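Local coordinates for universal stress protein (Mycobacterium smegmatis, PDB 5AHW) that binds cyclic AMP and belongs to the universal stress protein A family of nucleotide-binding proteins, probably serving in cyclic AMP signalling, at residues V7-D12 and L110-N115; N32-I37 and D85-P90. One frame throughout, in Å; residues are numbered along the deposited sequence.

Interaction 1: residues V7-D12 and L110-N115; sequences VVVGTD and LLVVGN. With CMP (adenosine-3',5'-cyclic-monophosphate), chain K.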
ATOM      1  N   VAL B   7      -6.096   9.100  -5.981  1.00 33.67           N
ATOM      2  CA  VAL B   7      -4.850   8.511  -5.517  1.00 32.82           C
ATOM      3  C   VAL B   7      -3.792   9.616  -5.519  1.00 32.56           C
ATOM      4  O   VAL B   7      -3.674  10.349  -6.478  1.00 34.35           O
ATOM      5  CB  VAL B   7      -4.397   7.421  -6.451  1.00 31.78           C
ATOM      6  CG1 VAL B   7      -3.098   6.841  -6.008  1.00 30.61           C
ATOM      7  CG2 VAL B   7      -5.424   6.298  -6.554  1.00 33.00           C
ATOM      8  N   VAL B   8      -3.059   9.718  -4.435  1.00 31.34           N
ATOM      9  CA  VAL B   8      -1.958  10.637  -4.325  1.00 30.44           C
ATOM     10  C   VAL B   8      -0.630   9.908  -4.286  1.00 28.72           C
ATOM     11  O   VAL B   8      -0.480   8.997  -3.496  1.00 27.94           O
ATOM     12  CB  VAL B   8      -2.078  11.468  -3.039  1.00 31.05           C
ATOM     13  CG1 VAL B   8      -0.830  12.335  -2.881  1.00 30.62           C
ATOM     14  CG2 VAL B   8      -3.283  12.435  -3.129  1.00 32.61           C
ATOM     15  N   VAL B   9       0.312  10.334  -5.127  1.00 29.43           N
ATOM     16  CA  VAL B   9       1.634   9.751  -5.175  1.00 29.71           C
ATOM     17  C   VAL B   9       2.670  10.821  -5.015  1.00 30.74           C
ATOM     18  O   VAL B   9       2.574  11.895  -5.594  1.00 31.90           O
ATOM     19  CB  VAL B   9       1.897   8.866  -6.431  1.00 30.78           C
ATOM     20  CG1 VAL B   9       1.838   9.626  -7.778  1.00 31.46           C
ATOM     21  CG2 VAL B   9       3.240   8.114  -6.291  1.00 30.01           C
ATOM     22  N   GLY B  10       3.657  10.526  -4.172  1.00 30.12           N
ATOM     23  CA  GLY B  10       4.769  11.421  -3.887  1.00 28.80           C
ATOM     24  C   GLY B  10       5.980  10.997  -4.660  1.00 28.65           C
ATOM     25  O   GLY B  10       6.322   9.823  -4.670  1.00 29.46           O
ATOM     26  N   THR B  11       6.564  11.939  -5.399  1.00 29.49           N
ATOM     27  CA  THR B  11       7.852  11.744  -6.036  1.00 29.73           C
ATOM     28  C   THR B  11       8.844  12.860  -5.711  1.00 29.74           C
ATOM     29  O   THR B  11       8.447  14.011  -5.708  1.00 31.60           O
ATOM     30  CB  THR B  11       7.735  11.620  -7.566  1.00 29.96           C
ATOM     31  OG1 THR B  11       9.061  11.508  -8.137  1.00 30.37           O
ATOM     32  CG2 THR B  11       7.043  12.748  -8.176  1.00 30.94           C
ATOM     33  N   ASP B  12      10.105  12.514  -5.419  1.00 29.04           N
ATOM     34  CA  ASP B  12      11.215  13.486  -5.328  1.00 29.64           C
ATOM     35  C   ASP B  12      12.120  13.505  -6.582  1.00 31.18           C
ATOM     36  O   ASP B  12      13.200  14.074  -6.564  1.00 31.79           O
ATOM     37  CB  ASP B  12      12.091  13.224  -4.131  1.00 28.69           C
ATOM     38  CG  ASP B  12      12.722  11.867  -4.204  1.00 30.00           C
ATOM     39  OD1 ASP B  12      12.256  11.064  -5.061  1.00 27.78           O
ATOM     40  OD2 ASP B  12      13.606  11.582  -3.383  1.00 28.85           O
ATOM     41  N   LEU B 110      -6.264   6.853  -1.428  1.00 31.60           N
ATOM     42  CA  LEU B 110      -4.993   6.162  -1.294  1.00 30.69           C
ATOM     43  C   LEU B 110      -3.806   7.105  -1.503  1.00 29.53           C
ATOM     44  O   LEU B 110      -3.793   7.959  -2.392  1.00 31.09           O
ATOM     45  CB  LEU B 110      -4.929   5.037  -2.326  1.00 30.09           C
ATOM     46  CG  LEU B 110      -3.624   4.238  -2.447  1.00 30.37           C
ATOM     47  CD1 LEU B 110      -3.518   3.309  -1.260  1.00 29.49           C
ATOM     48  CD2 LEU B 110      -3.550   3.464  -3.754  1.00 30.86           C
ATOM     49  N   LEU B 111      -2.795   6.887  -0.704  1.00 27.66           N
ATOM     50  CA  LEU B 111      -1.558   7.605  -0.798  1.00 27.09           C
ATOM     51  C   LEU B 111      -0.419   6.620  -1.102  1.00 26.04           C
ATOM     52  O   LEU B 111      -0.284   5.613  -0.438  1.00 25.63           O
ATOM     53  CB  LEU B 111      -1.381   8.241   0.577  1.00 27.82           C
ATOM     54  CG  LEU B 111      -0.207   9.118   0.858  1.00 29.60           C
ATOM     55  CD1 LEU B 111       0.187  10.018  -0.320  1.00 31.54           C
ATOM     56  CD2 LEU B 111      -0.686   9.902   2.048  1.00 31.09           C
ATOM     57  N   VAL B 112       0.383   6.887  -2.125  1.00 25.53           N
ATOM     58  CA  VAL B 112       1.403   5.987  -2.548  1.00 24.75           C
ATOM     59  C   VAL B 112       2.794   6.611  -2.363  1.00 24.30           C
ATOM     60  O   VAL B 112       3.072   7.759  -2.762  1.00 24.31           O
ATOM     61  CB  VAL B 112       1.186   5.673  -4.026  1.00 26.68           C
ATOM     62  CG1 VAL B 112       2.185   4.634  -4.545  1.00 26.50           C
ATOM     63  CG2 VAL B 112      -0.225   5.155  -4.223  1.00 27.91           C
ATOM     64  N   VAL B 113       3.689   5.832  -1.761  1.00 24.13           N
ATOM     65  CA  VAL B 113       5.083   6.158  -1.603  1.00 23.48           C
ATOM     66  C   VAL B 113       5.959   4.935  -1.918  1.00 23.96           C
ATOM     67  O   VAL B 113       5.510   3.804  -1.842  1.00 25.52           O
ATOM     68  CB  VAL B 113       5.381   6.680  -0.153  1.00 23.49           C
ATOM     69  CG1 VAL B 113       4.691   8.006   0.142  1.00 24.17           C
ATOM     70  CG2 VAL B 113       4.949   5.710   0.906  1.00 24.00           C
ATOM     71  N   GLY B 114       7.202   5.151  -2.318  1.00 24.08           N
ATOM     72  CA  GLY B 114       8.231   4.093  -2.297  1.00 23.91           C
ATOM     73  C   GLY B 114       8.734   3.847  -0.904  1.00 23.53           C
ATOM     74  O   GLY B 114       8.269   4.490   0.057  1.00 22.36           O
ATOM     75  N   ASN B 115       9.725   2.962  -0.796  1.00 24.26           N
ATOM     76  CA  ASN B 115      10.141   2.397   0.464  1.00 24.49           C
ATOM     77  C   ASN B 115      11.514   2.784   0.881  1.00 26.05           C
ATOM     78  O   ASN B 115      12.054   2.229   1.830  1.00 28.24           O
ATOM     79  CB  ASN B 115      10.063   0.858   0.346  1.00 25.50           C
ATOM     80  CG  ASN B 115      11.177   0.242  -0.509  1.00 26.63           C
ATOM     81  OD1 ASN B 115      11.785   0.864  -1.408  1.00 26.97           O
ATOM     82  ND2 ASN B 115      11.437  -1.018  -0.254  1.00 29.11           N
TER
HETATM   83  P   CMP K1148      11.160   6.321  -3.046  1.00 30.68           P
HETATM   84  O1P CMP K1148      11.005   5.064  -3.895  1.00 30.29           O
HETATM   85  O2P CMP K1148      12.314   7.095  -3.486  1.00 27.24           O
HETATM   86  O5' CMP K1148      11.138   6.063  -1.488  1.00 28.45           O
HETATM   87  C5' CMP K1148      10.806   7.040  -0.472  1.00 32.74           C
HETATM   88  C4' CMP K1148       9.594   7.778  -0.969  1.00 28.98           C
HETATM   89  O4' CMP K1148       9.243   8.903  -0.184  1.00 33.95           O
HETATM   90  C3' CMP K1148       9.749   8.338  -2.333  1.00 30.23           C
HETATM   91  O3' CMP K1148       9.847   7.257  -3.249  1.00 28.99           O
HETATM   92  C2' CMP K1148       8.527   9.262  -2.443  1.00 30.09           C
HETATM   93  O2' CMP K1148       7.297   8.568  -2.695  1.00 29.70           O
HETATM   94  C1' CMP K1148       8.515   9.818  -1.010  1.00 29.50           C
HETATM   95  N9  CMP K1148       9.212  11.127  -1.053  1.00 32.03           N
HETATM   96  C8  CMP K1148      10.482  11.388  -0.689  1.00 31.23           C
HETATM   97  N7  CMP K1148      10.797  12.669  -0.933  1.00 29.27           N
HETATM   98  C5  CMP K1148       9.730  13.244  -1.436  1.00 31.18           C
HETATM   99  C6  CMP K1148       9.356  14.599  -1.879  1.00 31.36           C
HETATM  100  N6  CMP K1148      10.249  15.576  -1.813  1.00 30.39           N
HETATM  101  N1  CMP K1148       8.119  14.806  -2.350  1.00 29.28           N
HETATM  102  C2  CMP K1148       7.203  13.834  -2.428  1.00 30.83           C
HETATM  103  N3  CMP K1148       7.471  12.564  -2.056  1.00 31.13           N
HETATM  104  C4  CMP K1148       8.689  12.228  -1.557  1.00 32.02           C

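Interaction 2: residues N32-I37 and D85-P90; sequences NAKLII and DIEERP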
ATOM      1  N   ASN B  32     -10.053   3.638 -12.462  1.00 51.23           N
ATOM      2  CA  ASN B  32     -10.557   4.823 -13.079  1.00 52.58           C
ATOM      3  C   ASN B  32     -10.488   6.047 -12.157  1.00 49.99           C
ATOM      4  O   ASN B  32     -11.461   6.762 -12.022  1.00 49.21           O
ATOM      5  CB  ASN B  32     -12.003   4.557 -13.452  1.00 60.59           C
ATOM      6  CG  ASN B  32     -12.404   5.263 -14.700  1.00 64.79           C
ATOM      7  OD1 ASN B  32     -11.565   5.571 -15.551  1.00 68.06           O
ATOM      8  ND2 ASN B  32     -13.696   5.514 -14.837  1.00 72.58           N
ATOM      9  N   ALA B  33      -9.349   6.261 -11.473  1.00 46.81           N
ATOM     10  CA  ALA B  33      -9.228   7.363 -10.515  1.00 44.64           C
ATOM     11  C   ALA B  33      -8.443   8.557 -11.006  1.00 43.44           C
ATOM     12  O   ALA B  33      -7.604   8.470 -11.897  1.00 44.11           O
ATOM     13  CB  ALA B  33      -8.661   6.869  -9.203  1.00 43.40           C
ATOM     14  N   LYS B  34      -8.705   9.686 -10.377  1.00 43.32           N
ATOM     15  CA  LYS B  34      -7.828  10.822 -10.503  1.00 43.39           C
ATOM     16  C   LYS B  34      -6.484  10.472  -9.816  1.00 40.29           C
ATOM     17  O   LYS B  34      -6.478  10.047  -8.661  1.00 38.07           O
ATOM     18  CB  LYS B  34      -8.482  12.012  -9.819  1.00 46.31           C
ATOM     19  CG  LYS B  34      -7.697  13.304  -9.910  1.00 49.84           C
ATOM     20  CD  LYS B  34      -8.570  14.498  -9.500  1.00 57.64           C
ATOM     21  CE  LYS B  34      -7.712  15.750  -9.274  1.00 64.46           C
ATOM     22  NZ  LYS B  34      -8.476  17.042  -9.386  1.00 70.58           N
ATOM     23  N   LEU B  35      -5.382  10.658 -10.536  1.00 38.11           N
ATOM     24  CA  LEU B  35      -4.081  10.660  -9.944  1.00 37.25           C
ATOM     25  C   LEU B  35      -3.491  12.083  -9.697  1.00 36.11           C
ATOM     26  O   LEU B  35      -3.450  12.943 -10.613  1.00 38.00           O
ATOM     27  CB  LEU B  35      -3.141   9.916 -10.820  1.00 37.26           C
ATOM     28  CG  LEU B  35      -1.729   9.756 -10.283  1.00 36.60           C
ATOM     29  CD1 LEU B  35      -1.670   8.776  -9.153  1.00 35.77           C
ATOM     30  CD2 LEU B  35      -0.831   9.244 -11.406  1.00 38.05           C
ATOM     31  N   ILE B  36      -3.006  12.294  -8.475  1.00 34.11           N
ATOM     32  CA  ILE B  36      -2.366  13.547  -8.081  1.00 33.88           C
ATOM     33  C   ILE B  36      -0.896  13.216  -7.806  1.00 33.17           C
ATOM     34  O   ILE B  36      -0.578  12.428  -6.917  1.00 31.61           O
ATOM     35  CB  ILE B  36      -3.092  14.176  -6.879  1.00 34.56           C
ATOM     36  CG1 ILE B  36      -4.542  14.518  -7.252  1.00 37.52           C
ATOM     37  CG2 ILE B  36      -2.425  15.484  -6.453  1.00 34.94           C
ATOM     38  CD1 ILE B  36      -5.412  15.052  -6.125  1.00 38.01           C
ATOM     39  N   ILE B  37      -0.006  13.768  -8.616  1.00 33.49           N
ATOM     40  CA  ILE B  37       1.409  13.592  -8.380  1.00 33.61           C
ATOM     41  C   ILE B  37       1.885  14.801  -7.581  1.00 33.60           C
ATOM     42  O   ILE B  37       1.729  15.954  -8.024  1.00 34.32           O
ATOM     43  CB  ILE B  37       2.188  13.482  -9.716  1.00 34.66           C
ATOM     44  CG1 ILE B  37       1.566  12.417 -10.633  1.00 34.76           C
ATOM     45  CG2 ILE B  37       3.683  13.200  -9.464  1.00 33.55           C
ATOM     46  CD1 ILE B  37       2.260  12.231 -11.974  1.00 36.06           C
ATOM     47  N   ASP B  85      -6.355  10.735 -15.964  1.00 53.06           N
ATOM     48  CA  ASP B  85      -6.728  11.919 -15.229  1.00 51.80           C
ATOM     49  C   ASP B  85      -5.637  12.288 -14.174  1.00 47.63           C
ATOM     50  O   ASP B  85      -5.731  11.886 -13.024  1.00 45.28           O
ATOM     51  CB  ASP B  85      -8.052  11.656 -14.554  1.00 53.10           C
ATOM     52  CG  ASP B  85      -8.529  12.840 -13.764  1.00 54.61           C
ATOM     53  OD1 ASP B  85      -7.885  13.895 -13.885  1.00 54.09           O
ATOM     54  OD2 ASP B  85      -9.543  12.713 -13.041  1.00 56.33           O
ATOM     55  N   ILE B  86      -4.652  13.096 -14.578  1.00 46.97           N
ATOM     56  CA  ILE B  86      -3.440  13.383 -13.788  1.00 45.64           C
ATOM     57  C   ILE B  86      -3.288  14.863 -13.484  1.00 45.40           C
ATOM     58  O   ILE B  86      -3.411  15.720 -14.357  1.00 46.68           O
ATOM     59  CB  ILE B  86      -2.193  12.934 -14.562  1.00 45.69           C
ATOM     60  CG1 ILE B  86      -2.332  11.461 -14.952  1.00 45.87           C
ATOM     61  CG2 ILE B  86      -0.932  13.176 -13.755  1.00 43.76           C
ATOM     62  CD1 ILE B  86      -1.403  11.042 -16.065  1.00 47.18           C
ATOM     63  N   GLU B  87      -2.985  15.162 -12.232  1.00 44.43           N
ATOM     64  CA  GLU B  87      -2.880  16.523 -11.760  1.00 44.12           C
ATOM     65  C   GLU B  87      -1.480  16.604 -11.177  1.00 41.66           C
ATOM     66  O   GLU B  87      -1.060  15.638 -10.546  1.00 40.06           O
ATOM     67  CB  GLU B  87      -3.934  16.705 -10.703  1.00 46.63           C
ATOM     68  CG  GLU B  87      -4.112  18.104 -10.146  1.00 51.48           C
ATOM     69  CD  GLU B  87      -5.290  18.207  -9.163  1.00 53.90           C
ATOM     70  OE1 GLU B  87      -6.437  18.240  -9.659  1.00 56.67           O
ATOM     71  OE2 GLU B  87      -5.067  18.248  -7.902  1.00 55.67           O
ATOM     72  N   GLU B  88      -0.724  17.683 -11.424  1.00 40.51           N
ATOM     73  CA  GLU B  88       0.612  17.838 -10.779  1.00 38.81           C
ATOM     74  C   GLU B  88       0.501  18.889  -9.633  1.00 39.39           C
ATOM     75  O   GLU B  88      -0.136  19.957  -9.837  1.00 40.33           O
ATOM     76  CB  GLU B  88       1.641  18.289 -11.803  1.00 39.67           C
ATOM     77  CG  GLU B  88       1.788  17.461 -13.057  1.00 40.95           C
ATOM     78  CD  GLU B  88       2.646  18.149 -14.095  1.00 43.71           C
ATOM     79  OE1 GLU B  88       3.233  19.176 -13.782  1.00 46.95           O
ATOM     80  OE2 GLU B  88       2.760  17.708 -15.245  1.00 46.62           O
ATOM     81  N   ARG B  89       1.046  18.596  -8.447  1.00 36.82           N
ATOM     82  CA  ARG B  89       1.021  19.545  -7.315  1.00 37.51           C
ATOM     83  C   ARG B  89       2.424  19.808  -6.737  1.00 36.33           C
ATOM     84  O   ARG B  89       2.908  18.990  -5.973  1.00 34.38           O
ATOM     85  CB  ARG B  89       0.174  19.007  -6.163  1.00 38.15           C
ATOM     86  CG  ARG B  89      -1.237  18.587  -6.504  1.00 40.40           C
ATOM     87  CD  ARG B  89      -2.145  19.753  -6.808  1.00 44.69           C
ATOM     88  NE  ARG B  89      -2.072  20.629  -5.653  1.00 47.59           N
ATOM     89  CZ  ARG B  89      -2.948  20.682  -4.652  1.00 46.96           C
ATOM     90  NH1 ARG B  89      -4.089  19.989  -4.689  1.00 45.57           N
ATOM     91  NH2 ARG B  89      -2.663  21.486  -3.626  1.00 46.75           N
ATOM     92  N   PRO B  90       3.076  20.917  -7.113  1.00 36.27           N
ATOM     93  CA  PRO B  90       4.297  21.322  -6.437  1.00 37.08           C
ATOM     94  C   PRO B  90       3.911  21.807  -5.068  1.00 37.13           C
ATOM     95  O   PRO B  90       3.132  22.676  -4.993  1.00 38.04           O
ATOM     96  CB  PRO B  90       4.796  22.509  -7.265  1.00 38.19           C
ATOM     97  CG  PRO B  90       3.615  22.961  -8.049  1.00 39.01           C
ATOM     98  CD  PRO B  90       2.693  21.827  -8.199  1.00 37.57           C
TER

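Interaction 1: residues V7-D12 and L110-N115
Val-8 and Leu-111 lie opposite each other on strands 6-10 and 110-114, parallel neighbours in the 3-2-1-4-5 sheet of the universal stress protein fold, where the chain order reverses and the C-terminal ends of the strands receive the nucleotide. Three backbone hydrogen bonds join the two strands. Val-8 uses both its polar atoms: N donates to Leu-110 O at 2.8 Å, and O accepts from Val-112 N at 2.7 Å. Gly-10 N then reaches Val-112 O at 3.2 Å. CA-H...O contacts from Val-7, Leu-111 and Val-9 fill in between these bonds.

The apolar contacts divide between the two faces. On one, Val-8 and Leu-111 run side by side, with CG1 of the valine 3.6 Å from CD1 of the leucine. On the other, Val-7 CG1 meets CG2 of Val-112 at 3.8 Å, while CB and CG1 of Val-112 face Val-9 CG2. With chi1 at 63°, Val-9 still has CG2 anti to its backbone N, and that branch is the one laid against Val-112; helix 15-31 covers Val-9 beyond.

Past the last strand bond the backbones open around cyclic AMP. Lacking a side chain, Gly-10 leaves room for the adenine, and its O takes a hydrogen bond from ligand O2' at 2.5 Å; Gly-114 N makes a weak one to the same O2' at 3.4 Å.

Interaction 2: residues N32-I37 and D85-P90
Glu-87 bonds through both its N and its O to Leu-35 and Ile-37, tying strand 86-92, the outermost on this side of the chain's parallel sheet, to strand 34-41. The ladder has four rungs: Leu-35 N to Asp-85 O and Glu-87 N to Leu-35 O, both 2.8 Å, then Ile-37 N to Glu-87 O at 2.9 Å and Arg-89 N to Ile-37 O at 2.8 Å.

Side chains meet on both faces. On one, CD1 of Ile-37 comes across to CG2 of Ile-86, 3.8 Å away. On the other, Ile-36 lies alongside Glu-87 and Arg-89, its CD1 near Glu-87 OE2 and its CG2 against the arginine CG at 3.3 Å. Lys-34 CB lies 3.5 Å from Asp-85 OD2; with CG anti to the backbone N (chi1 -178°) and the chain extended beyond it, the side chain runs on past that carboxylate to a salt bridge with Glu-87 OE1. That bridge is modelled implausibly short, so its exact geometry is doubtful. Arg-89, bent at chi2 (-71°) and chi3, folds back until Glu-87 OE2 stands at the edge of its guanidinium, in plane, with NH1 3.8 Å from OE2, a long ion pair.

Further out, helix 65-80 packs on Leu-35 and Ile-37, and its Asn-75 binds Glu-88 OE2; helix 95-105 touches Ile-36 and Arg-89 through Leu-102, and its Glu-105 is a second, weak partner of Arg-89. Lying between two cationic side chains, the Glu-87 carboxylate is probably ionised.

Overall arrangement
Interactions 1 and 2 are successive parts of one parallel sheet, their centres about 11 Å apart, and strand 6-10 joins them by pairing with strand 34-41. Val-7 makes part of that junction: its N lies 2.9 Å from Lys-34 O and its O 2.9 Å from Ile-36 N, both probable hydrogen bonds. Val-9 continues it with bonds to Ile-36 and Ala-38. Nearer the ligand, Thr-11 CG2 packs on Ile-37 CG2 at 3.6 Å. In sequence, 32-37 and 85-90 are nested inside the loop that 7-12 and 110-115 close. Interaction 1 forms part of the cyclic AMP pocket, whereas in interaction 2 the Ile-37 side chain stays about 8 Å from the ligand; strand 34-41 reaches it through Ala-40 O.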